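Local coordinates for protein Rho guanine nucleotide exchange factor 11 (Homo sapiens, PDB 5JHH) that probably activates Rho-family GTPases, as a guanine nucleotide exchange factor with tandem DH and PH domains, by promoting release of bound GDP, at residues R65-I76 with E112-Y123; K315-S323 with M359-A369. All coordinates share one frame; numbering follows the deposited sequence.

Overall arrangement
The two contacts lie in different domains. Interaction 1 sits in the all-helical DH (RhoGEF) domain, where the end of helix 60-66, the turn after it and the start of helix 70-89 meet helix 107-121 and the residues just after it. Interaction 2 sits in the PH domain, where strand 319-323 and the loop before it meet helix 352-368, the last helix of the chain. They come in series. Their centres are 37 Å apart, on opposite sides of the chain's centre, and their nearest atoms are about 19 Å apart. The long helix 189-227 runs between the domains. Each contact therefore lies within its own domain, and neither is part of the joint between them.

Interaction 1 of 2, residues R65-I76 with E112-Y123; sequences RLFPNLPELIEI and ELQQVAAQFCSY
Pro-68 and Phe-120 bring the two backbones close, with their CA atoms 5.7 Å apart. From there helix 70-76 and helix 112-121 run roughly antiparallel, at 140° between their directions, with axes 9.7 Å apart. This is helix-to-helix packing within the helical bundle of the DH domain. The ring of Phe-120 fills the middle of the contact. Its CG is anti to the backbone N (chi1 -173°), which carries the ring in among Pro-68, Leu-70 and Leu-73. Leu-73 CD2 sits over one face in a CH-pi contact, 3.6 Å from the ring centroid. A water lies over the opposite face and donates hydrogen bonds to Leu-66 O and Phe-120 O. Ile-163, from a loop, also touches this ring. Farther along, Val-116 CG1 packs against Leu-73 CD1, and Ile-76 reaches Leu-113 with CG2 and, with CD1, CG and the carboxylate carbon CD of Glu-112. At the other end, Arg-65 sets CB and CD against the Tyr-123 ring at a slant, CB 3.8 Å from CE2. Asn-69 occupies the N-cap position of helix 70-76, but its side chain turns to the other helix. ND2 donates to Val-116 O at 3.1 Å, fairly straight (158° at the hydrogen), with the oxygen lying in the plane of the Asn-69 amide. That carbonyl also accepts the helical bond from Phe-120 N, so two donors grip it. With an alanine here the amide is gone, and Val-116 O would probably lose its second donor and the two segments their direct hydrogen bond. Asn-69 OD1 is buried with no polar partner, at the edge of the Phe-120 ring, 3.4 Å from Phe-120 CB.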
loop_
_atom_site.group_PDB
_atom_site.type_symbol
_atom_site.label_atom_id
_atom_site.label_comp_id
_atom_site.label_asym_id
_atom_site.label_seq_id
_atom_site.Cartn_x
_atom_site.Cartn_y
_atom_site.Cartn_z
ATOM N N ARG A 65 0.551 -9.618 -20.767
ATOM C CA ARG A 65 0.309 -8.473 -19.907
ATOM C C ARG A 65 0.176 -8.881 -18.449
ATOM O O ARG A 65 0.481 -8.106 -17.552
ATOM C CB ARG A 65 -0.865 -7.601 -20.406
ATOM C CG ARG A 65 -0.396 -6.744 -21.598
ATOM C CD ARG A 65 -1.435 -5.783 -22.156
ATOM N NE ARG A 65 -2.598 -6.500 -22.670
ATOM C CZ ARG A 65 -2.911 -6.656 -23.967
ATOM N NH1 ARG A 65 -2.159 -6.128 -24.925
ATOM N NH2 ARG A 65 -4.003 -7.339 -24.314
ATOM N N LEU A 66 -0.278 -10.099 -18.213
ATOM C CA LEU A 66 -0.443 -10.601 -16.864
ATOM C C LEU A 66 0.908 -11.101 -16.291
ATOM O O LEU A 66 1.184 -10.897 -15.156
ATOM C CB LEU A 66 -1.458 -11.720 -16.875
ATOM C CG LEU A 66 -1.563 -12.506 -15.581
ATOM C CD1 LEU A 66 -2.104 -11.629 -14.491
ATOM C CD2 LEU A 66 -2.489 -13.697 -15.784
ATOM N N PHE A 67 1.693 -11.758 -17.115
ATOM C CA PHE A 67 2.994 -12.297 -16.779
ATOM C C PHE A 67 4.033 -11.795 -17.795
ATOM O O PHE A 67 4.439 -12.494 -18.667
ATOM C CB PHE A 67 3.004 -13.809 -16.795
ATOM C CG PHE A 67 2.249 -14.455 -15.710
ATOM C CD1 PHE A 67 2.706 -14.457 -14.444
ATOM C CD2 PHE A 67 1.085 -15.103 -15.977
ATOM C CE1 PHE A 67 2.028 -15.083 -13.464
ATOM C CE2 PHE A 67 0.386 -15.720 -14.999
ATOM C CZ PHE A 67 0.858 -15.711 -13.736
ATOM N N PRO A 68 4.448 -10.470 -17.605
ATOM C CA PRO A 68 5.347 -9.957 -18.644
ATOM C C PRO A 68 6.714 -10.574 -18.790
ATOM O O PRO A 68 7.181 -10.689 -19.880
ATOM C CB PRO A 68 5.542 -8.513 -18.258
ATOM C CG PRO A 68 4.354 -8.158 -17.547
ATOM C CD PRO A 68 4.169 -9.283 -16.661
ATOM N N ASN A 69 7.364 -10.910 -17.693
ATOM C CA ASN A 69 8.763 -11.209 -17.687
ATOM C C ASN A 69 9.105 -12.070 -16.502
ATOM O O ASN A 69 10.038 -11.831 -15.802
ATOM C CB ASN A 69 9.521 -9.903 -17.616
ATOM C CG ASN A 69 9.138 -9.093 -16.410
ATOM O OD1 ASN A 69 8.183 -9.359 -15.777
ATOM N ND2 ASN A 69 9.885 -8.107 -16.129
ATOM N N LEU A 70 8.306 -13.086 -16.299
ATOM C CA LEU A 70 8.419 -13.951 -15.165
ATOM C C LEU A 70 9.728 -14.718 -15.096
ATOM O O LEU A 70 10.323 -14.790 -14.060
ATOM C CB LEU A 70 7.228 -14.894 -15.088
ATOM C CG LEU A 70 7.092 -15.769 -13.857
ATOM C CD1 LEU A 70 7.156 -14.995 -12.593
ATOM C CD2 LEU A 70 5.852 -16.612 -13.852
ATOM N N PRO A 71 10.147 -15.307 -16.304
ATOM C CA PRO A 71 11.416 -16.026 -16.193
ATOM C C PRO A 71 12.586 -15.152 -15.829
ATOM O O PRO A 71 13.472 -15.616 -15.193
ATOM C CB PRO A 71 11.629 -16.620 -17.566
ATOM C CG PRO A 71 10.316 -16.739 -18.139
ATOM C CD PRO A 71 9.664 -15.501 -17.750
ATOM N N GLU A 72 12.553 -13.902 -16.232
ATOM C CA GLU A 72 13.597 -12.930 -15.922
ATOM C C GLU A 72 13.543 -12.592 -14.452
ATOM O O GLU A 72 14.573 -12.456 -13.792
ATOM C CB GLU A 72 13.403 -11.653 -16.733
ATOM C CG GLU A 72 13.759 -11.783 -18.209
ATOM C CD GLU A 72 12.667 -12.341 -19.154
ATOM O OE1 GLU A 72 11.550 -12.823 -18.778
ATOM O OE2 GLU A 72 12.970 -12.303 -20.366
ATOM N N LEU A 73 12.324 -12.429 -13.959
ATOM C CA LEU A 73 12.087 -12.141 -12.560
ATOM C C LEU A 73 12.607 -13.245 -11.675
ATOM O O LEU A 73 13.340 -12.998 -10.739
ATOM C CB LEU A 73 10.610 -11.916 -12.293
ATOM C CG LEU A 73 10.281 -11.369 -10.921
ATOM C CD1 LEU A 73 10.922 -10.016 -10.714
ATOM C CD2 LEU A 73 8.770 -11.210 -10.841
ATOM N N ILE A 74 12.351 -14.468 -12.075
ATOM C CA ILE A 74 12.818 -15.611 -11.333
ATOM C C ILE A 74 14.347 -15.668 -11.288
ATOM O O ILE A 74 14.931 -15.937 -10.223
ATOM C CB ILE A 74 12.245 -16.883 -11.949
ATOM C CG1 ILE A 74 10.773 -17.023 -11.530
ATOM C CG2 ILE A 74 13.090 -18.095 -11.631
ATOM C CD1 ILE A 74 10.047 -18.192 -12.211
ATOM N N GLU A 75 14.993 -15.418 -12.420
ATOM C CA GLU A 75 16.449 -15.399 -12.460
ATOM C C GLU A 75 17.115 -14.238 -11.645
ATOM O O GLU A 75 18.122 -14.426 -10.993
ATOM C CB GLU A 75 16.890 -15.405 -13.910
ATOM C CG GLU A 75 18.399 -15.562 -14.134
ATOM C CD GLU A 75 19.030 -16.673 -13.304
ATOM O OE1 GLU A 75 18.358 -17.694 -12.998
ATOM O OE2 GLU A 75 20.202 -16.482 -12.928
ATOM N N ILE A 76 16.514 -13.064 -11.615
ATOM C CA ILE A 76 16.935 -12.038 -10.686
ATOM C C ILE A 76 17.100 -12.625 -9.290
ATOM O O ILE A 76 18.095 -12.344 -8.589
ATOM C CB ILE A 76 15.870 -10.935 -10.502
ATOM C CG1 ILE A 76 15.706 -10.045 -11.725
ATOM C CG2 ILE A 76 16.127 -10.081 -9.267
ATOM C CD1 ILE A 76 16.915 -9.325 -12.132
ATOM N N GLU A 112 18.768 -3.133 -13.211
ATOM C CA GLU A 112 18.145 -4.366 -13.688
ATOM C C GLU A 112 16.931 -4.756 -12.830
ATOM O O GLU A 112 15.843 -4.982 -13.380
ATOM C CB GLU A 112 19.167 -5.492 -13.725
ATOM C CG GLU A 112 18.599 -6.831 -14.133
ATOM C CD GLU A 112 19.638 -7.969 -14.138
ATOM O OE1 GLU A 112 20.546 -8.008 -13.260
ATOM O OE2 GLU A 112 19.534 -8.862 -15.019
ATOM N N LEU A 113 17.083 -4.730 -11.500
ATOM C CA LEU A 113 16.026 -5.166 -10.592
ATOM C C LEU A 113 14.824 -4.248 -10.683
ATOM O O LEU A 113 13.686 -4.722 -10.777
ATOM C CB LEU A 113 16.505 -5.209 -9.155
ATOM C CG LEU A 113 15.430 -5.426 -8.087
ATOM C CD1 LEU A 113 14.543 -6.661 -8.251
ATOM C CD2 LEU A 113 16.122 -5.543 -6.755
ATOM N N GLN A 114 15.055 -2.941 -10.722
ATOM C CA GLN A 114 13.923 -2.039 -10.771
ATOM C C GLN A 114 13.222 -2.090 -12.100
ATOM O O GLN A 114 12.019 -1.956 -12.121
ATOM C CB GLN A 114 14.237 -0.610 -10.328
ATOM C CG GLN A 114 15.055 0.233 -11.255
ATOM C CD GLN A 114 15.666 1.479 -10.566
ATOM O OE1 GLN A 114 15.557 1.679 -9.359
ATOM N NE2 GLN A 114 16.274 2.371 -11.386
ATOM N N GLN A 115 13.935 -2.357 -13.187
ATOM C CA GLN A 115 13.288 -2.396 -14.470
ATOM C C GLN A 115 12.403 -3.607 -14.482
ATOM O O GLN A 115 11.298 -3.560 -14.936
ATOM C CB GLN A 115 14.241 -2.634 -15.648
ATOM C CG GLN A 115 15.237 -1.593 -15.990
ATOM C CD GLN A 115 16.141 -2.077 -17.144
ATOM O OE1 GLN A 115 17.064 -2.892 -16.959
ATOM N NE2 GLN A 115 15.858 -1.604 -18.319
ATOM N N VAL A 116 12.983 -4.743 -14.150
ATOM C CA VAL A 116 12.279 -6.007 -14.218
ATOM C C VAL A 116 11.116 -6.004 -13.238
ATOM O O VAL A 116 10.022 -6.296 -13.629
ATOM C CB VAL A 116 13.239 -7.160 -13.967
ATOM C CG1 VAL A 116 12.493 -8.467 -13.932
ATOM C CG2 VAL A 116 14.276 -7.200 -15.102
ATOM N N ALA A 117 11.321 -5.554 -12.010
ATOM C CA ALA A 117 10.209 -5.535 -11.066
ATOM C C ALA A 117 9.126 -4.580 -11.504
ATOM O O ALA A 117 7.932 -4.855 -11.342
ATOM C CB ALA A 117 10.678 -5.179 -9.670
ATOM N N ALA A 118 9.510 -3.474 -12.113
ATOM C CA ALA A 118 8.513 -2.488 -12.504
ATOM C C ALA A 118 7.677 -2.993 -13.667
ATOM O O ALA A 118 6.477 -2.852 -13.662
ATOM C CB ALA A 118 9.176 -1.147 -12.881
ATOM N N GLN A 119 8.324 -3.575 -14.661
ATOM C CA GLN A 119 7.618 -4.163 -15.782
ATOM C C GLN A 119 6.663 -5.254 -15.267
ATOM O O GLN A 119 5.510 -5.279 -15.637
ATOM C CB GLN A 119 8.591 -4.695 -16.851
ATOM C CG GLN A 119 7.906 -4.988 -18.180
ATOM C CD GLN A 119 8.676 -5.909 -19.140
ATOM O OE1 GLN A 119 8.081 -6.426 -20.090
ATOM N NE2 GLN A 119 9.995 -6.096 -18.920
ATOM N N PHE A 120 7.108 -6.114 -14.359
ATOM C CA PHE A 120 6.203 -7.131 -13.827
ATOM C C PHE A 120 4.983 -6.556 -13.088
ATOM O O PHE A 120 3.905 -7.107 -13.214
ATOM C CB PHE A 120 6.949 -8.099 -12.927
ATOM C CG PHE A 120 6.125 -9.280 -12.467
ATOM C CD1 PHE A 120 5.978 -10.384 -13.265
ATOM C CD2 PHE A 120 5.579 -9.304 -11.196
ATOM C CE1 PHE A 120 5.265 -11.473 -12.827
ATOM C CE2 PHE A 120 4.867 -10.396 -10.752
ATOM C CZ PHE A 120 4.708 -11.485 -11.563
ATOM N N CYS A 121 5.121 -5.459 -12.362
ATOM C CA CYS A 121 4.064 -5.003 -11.487
ATOM C C CYS A 121 3.204 -3.898 -12.043
ATOM O O CYS A 121 2.102 -3.694 -11.554
ATOM C CB CYS A 121 4.653 -4.403 -10.182
ATOM S SG CYS A 121 5.593 -5.603 -9.223
ATOM N N SER A 122 3.761 -3.052 -12.885
ATOM C CA SER A 122 3.082 -1.801 -13.198
ATOM C C SER A 122 1.638 -1.946 -13.642
ATOM O O SER A 122 0.781 -1.098 -13.318
ATOM C CB SER A 122 3.853 -1.001 -14.275
ATOM O OG SER A 122 4.072 -1.815 -15.399
ATOM N N TYR A 123 1.376 -2.978 -14.423
ATOM C CA TYR A 123 0.086 -3.147 -15.089
ATOM C C TYR A 123 -0.802 -4.146 -14.329
ATOM O O TYR A 123 -1.893 -4.492 -14.752
ATOM C CB TYR A 123 0.320 -3.651 -16.528
ATOM C CG TYR A 123 -0.927 -3.664 -17.433
ATOM C CD1 TYR A 123 -1.421 -2.487 -18.014
ATOM C CD2 TYR A 123 -1.585 -4.838 -17.702
ATOM C CE1 TYR A 123 -2.527 -2.492 -18.856
ATOM C CE2 TYR A 123 -2.691 -4.868 -18.560
ATOM C CZ TYR A 123 -3.156 -3.698 -19.139
ATOM O OH TYR A 123 -4.274 -3.774 -19.933
HETATM O O HOH W 1 1.854 -9.020 -13.074
#

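Interaction 2 of 2, residues K315-S323 with M359-A369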
loop_
_atom_site.group_PDB
_atom_site.type_symbol
_atom_site.label_atom_id
_atom_site.label_comp_id
_atom_site.label_asym_id
_atom_site.label_seq_id
_atom_site.Cartn_x
_atom_site.Cartn_y
_atom_site.Cartn_z
ATOM N N LYS A 315 -6.328 27.150 -15.449
ATOM C CA LYS A 315 -4.903 27.044 -15.678
ATOM C C LYS A 315 -4.163 27.332 -14.387
ATOM O O LYS A 315 -4.322 28.390 -13.769
ATOM C CB LYS A 315 -4.464 27.998 -16.773
ATOM C CG LYS A 315 -5.163 27.764 -18.104
ATOM C CD LYS A 315 -4.241 28.197 -19.238
ATOM C CE LYS A 315 -4.948 28.290 -20.584
ATOM N NZ LYS A 315 -5.411 29.675 -20.871
ATOM N N LEU A 316 -3.339 26.374 -13.990
ATOM C CA LEU A 316 -2.680 26.411 -12.715
ATOM C C LEU A 316 -1.664 27.515 -12.640
ATOM O O LEU A 316 -1.281 27.898 -11.552
ATOM C CB LEU A 316 -2.019 25.065 -12.433
ATOM C CG LEU A 316 -2.959 23.861 -12.233
ATOM C CD1 LEU A 316 -2.142 22.606 -12.097
ATOM C CD2 LEU A 316 -3.861 24.020 -11.021
ATOM N N ASN A 317 -1.228 28.047 -13.772
ATOM C CA ASN A 317 -0.286 29.172 -13.739
ATOM C C ASN A 317 -0.949 30.530 -13.520
ATOM O O ASN A 317 -0.257 31.541 -13.394
ATOM C CB ASN A 317 0.531 29.231 -15.032
ATOM C CG ASN A 317 -0.330 29.369 -16.250
ATOM O OD1 ASN A 317 -1.515 29.662 -16.161
ATOM N ND2 ASN A 317 0.248 29.121 -17.391
ATOM N N ALA A 318 -2.280 30.524 -13.469
ATOM C CA ALA A 318 -3.109 31.721 -13.367
ATOM C C ALA A 318 -4.103 31.600 -12.206
ATOM O O ALA A 318 -5.265 32.041 -12.314
ATOM C CB ALA A 318 -3.865 31.927 -14.678
ATOM N N VAL A 319 -3.679 30.950 -11.120
ATOM C CA VAL A 319 -4.512 30.876 -9.938
ATOM C C VAL A 319 -3.710 30.913 -8.667
ATOM O O VAL A 319 -2.505 30.646 -8.645
ATOM C CB VAL A 319 -5.442 29.636 -9.855
ATOM C CG1 VAL A 319 -6.303 29.441 -11.097
ATOM C CG2 VAL A 319 -4.650 28.382 -9.580
ATOM N N LEU A 320 -4.433 31.244 -7.603
ATOM C CA LEU A 320 -3.938 31.189 -6.232
ATOM C C LEU A 320 -4.856 30.301 -5.391
ATOM O O LEU A 320 -6.048 30.175 -5.678
ATOM C CB LEU A 320 -3.919 32.591 -5.617
ATOM C CG LEU A 320 -3.089 33.633 -6.366
ATOM C CD1 LEU A 320 -3.183 34.950 -5.608
ATOM C CD2 LEU A 320 -1.635 33.208 -6.548
ATOM N N ILE A 321 -4.311 29.742 -4.318
ATOM C CA ILE A 321 -5.014 28.758 -3.518
ATOM C C ILE A 321 -5.115 29.306 -2.104
ATOM O O ILE A 321 -4.114 29.697 -1.528
ATOM C CB ILE A 321 -4.211 27.428 -3.475
ATOM C CG1 ILE A 321 -3.879 26.934 -4.891
ATOM C CG2 ILE A 321 -4.950 26.359 -2.679
ATOM C CD1 ILE A 321 -5.084 26.612 -5.754
ATOM N N ARG A 322 -6.310 29.351 -1.528
ATOM C CA ARG A 322 -6.393 29.861 -0.172
ATOM C C ARG A 322 -7.292 29.022 0.743
ATOM O O ARG A 322 -8.351 28.580 0.352
ATOM C CB ARG A 322 -6.833 31.320 -0.179
ATOM C CG ARG A 322 -6.664 32.050 1.167
ATOM C CD ARG A 322 -7.182 33.466 1.013
ATOM N NE ARG A 322 -7.346 34.225 2.241
ATOM C CZ ARG A 322 -6.418 35.008 2.793
ATOM N NH1 ARG A 322 -5.192 35.087 2.288
ATOM N NH2 ARG A 322 -6.718 35.706 3.875
ATOM N N SER A 323 -6.827 28.795 1.960
ATOM C CA SER A 323 -7.669 28.212 3.016
ATOM C C SER A 323 -8.810 29.125 3.419
ATOM O O SER A 323 -8.719 30.337 3.296
ATOM C CB SER A 323 -6.843 27.984 4.270
ATOM O OG SER A 323 -6.360 26.682 4.328
ATOM N N MET A 359 -5.095 20.666 -0.879
ATOM C CA MET A 359 -4.362 21.912 -0.840
ATOM C C MET A 359 -2.860 21.730 -1.004
ATOM O O MET A 359 -2.212 22.487 -1.725
ATOM C CB MET A 359 -4.634 22.652 0.446
ATOM C CG MET A 359 -5.777 23.640 0.304
ATOM S SD MET A 359 -5.414 25.295 0.934
ATOM C CE MET A 359 -4.479 24.962 2.416
ATOM N N GLU A 360 -2.298 20.755 -0.305
ATOM C CA GLU A 360 -0.881 20.499 -0.403
ATOM C C GLU A 360 -0.561 20.264 -1.874
ATOM O O GLU A 360 0.359 20.853 -2.409
ATOM C CB GLU A 360 -0.535 19.280 0.424
ATOM C CG GLU A 360 0.926 19.119 0.778
ATOM C CD GLU A 360 1.140 17.937 1.733
ATOM O OE1 GLU A 360 1.608 18.173 2.871
ATOM O OE2 GLU A 360 0.808 16.776 1.369
ATOM N N LEU A 361 -1.378 19.467 -2.554
ATOM C CA LEU A 361 -1.045 19.110 -3.897
ATOM C C LEU A 361 -1.320 20.254 -4.843
ATOM O O LEU A 361 -0.569 20.471 -5.773
ATOM C CB LEU A 361 -1.760 17.837 -4.327
ATOM C CG LEU A 361 -1.360 16.574 -3.541
ATOM C CD1 LEU A 361 -2.428 15.512 -3.723
ATOM C CD2 LEU A 361 -0.000 16.061 -4.007
ATOM N N LEU A 362 -2.386 21.002 -4.587
ATOM C CA LEU A 362 -2.700 22.147 -5.414
ATOM C C LEU A 362 -1.615 23.188 -5.332
ATOM O O LEU A 362 -1.164 23.682 -6.339
ATOM C CB LEU A 362 -4.024 22.776 -5.014
ATOM C CG LEU A 362 -5.239 22.140 -5.664
ATOM C CD1 LEU A 362 -6.515 22.510 -4.922
ATOM C CD2 LEU A 362 -5.327 22.525 -7.122
ATOM N N GLU A 363 -1.173 23.515 -4.136
ATOM C CA GLU A 363 -0.126 24.509 -4.010
ATOM C C GLU A 363 1.154 24.046 -4.743
ATOM O O GLU A 363 1.766 24.829 -5.478
ATOM C CB GLU A 363 0.147 24.804 -2.530
ATOM C CG GLU A 363 -0.977 25.565 -1.817
ATOM C CD GLU A 363 -0.767 25.681 -0.301
ATOM O OE1 GLU A 363 -0.178 24.755 0.301
ATOM O OE2 GLU A 363 -1.193 26.697 0.294
ATOM N N GLU A 364 1.543 22.789 -4.560
ATOM C CA GLU A 364 2.758 22.265 -5.185
ATOM C C GLU A 364 2.628 22.405 -6.703
ATOM O O GLU A 364 3.498 22.951 -7.380
ATOM C CB GLU A 364 3.014 20.808 -4.719
ATOM C CG GLU A 364 4.221 20.077 -5.329
ATOM C CD GLU A 364 5.602 20.720 -5.046
ATOM O OE1 GLU A 364 5.705 21.742 -4.308
ATOM O OE2 GLU A 364 6.613 20.200 -5.584
ATOM N N ALA A 365 1.493 22.021 -7.238
ATOM C CA ALA A 365 1.345 22.006 -8.688
ATOM C C ALA A 365 1.397 23.418 -9.238
ATOM O O ALA A 365 1.916 23.642 -10.317
ATOM C CB ALA A 365 0.039 21.377 -9.062
ATOM N N VAL A 366 0.832 24.351 -8.485
ATOM C CA VAL A 366 0.884 25.755 -8.838
ATOM C C VAL A 366 2.308 26.300 -8.832
ATOM O O VAL A 366 2.684 26.986 -9.766
ATOM C CB VAL A 366 -0.039 26.633 -7.945
ATOM C CG1 VAL A 366 0.311 28.130 -8.046
ATOM C CG2 VAL A 366 -1.486 26.413 -8.351
ATOM N N ARG A 367 3.094 25.982 -7.810
ATOM C CA ARG A 367 4.497 26.396 -7.808
ATOM C C ARG A 367 5.257 25.933 -9.078
ATOM O O ARG A 367 6.051 26.673 -9.617
ATOM C CB ARG A 367 5.197 25.880 -6.570
ATOM C CG ARG A 367 5.873 26.969 -5.751
ATOM C CD ARG A 367 5.460 26.862 -4.290
ATOM N NE ARG A 367 5.337 25.457 -3.872
ATOM C CZ ARG A 367 4.507 24.999 -2.917
ATOM N NH1 ARG A 367 3.720 25.828 -2.235
ATOM N NH2 ARG A 367 4.467 23.697 -2.631
ATOM N N ASN A 368 4.957 24.740 -9.578
ATOM C CA ASN A 368 5.623 24.202 -10.763
ATOM C C ASN A 368 4.953 24.531 -12.079
ATOM O O ASN A 368 5.472 24.199 -13.135
ATOM C CB ASN A 368 5.752 22.692 -10.625
ATOM C CG ASN A 368 6.505 22.316 -9.376
ATOM O OD1 ASN A 368 7.487 22.972 -9.023
ATOM N ND2 ASN A 368 6.008 21.315 -8.652
ATOM N N ALA A 369 3.795 25.167 -12.039
ATOM C CA ALA A 369 3.087 25.452 -13.294
ATOM C C ALA A 369 3.752 26.606 -14.052
ATOM O O ALA A 369 3.585 26.746 -15.251
ATOM C CB ALA A 369 1.622 25.771 -13.029
ATOM O OXT ALA A 369 4.450 27.445 -13.482
#
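At Ile-321, chi1 (-53°) sets CG1 beside the backbone N and CG2 anti to that N, where CG2 meets Met-359. The bend at chi2 (-62°) then brings CD1 to 4.0 Å from Leu-362 CB. The Met-359 chain bends at chi2 and chi3, bringing SD to 3.8 Å from Ile-321 CG2; the two side chains run past one another, pointing opposite ways. The C-terminal helix packs here against the beta sheet, closing one end of the curled sheet as is characteristic of the PH fold. Strand 319-323 and helix 359-368 run at 155° to each other, with axes 8.7 Å apart. Glu-363 lays its CG beside Ile-321 CB. At the other end, Leu-316 fits CD1 against Ala-365 CB at 3.9 Å. Its CB meets Ala-369 CB at 3.8 Å, on the chain's last residue. Between these ends, Val-366 sets CG2 against Val-319 CG2 and 3.5 Å from Leu-316 O. Phe-331 and Ile-333, on the neighbouring strand 330-335, extend the apolar layer. Ser-323 OG lies near Met-359 CE but is hydrogen-bonded to Lys-355. The contact is made mainly by aliphatic carbons and one thioether, and its hold probably rests on apolar burial and shape rather than polar bonds.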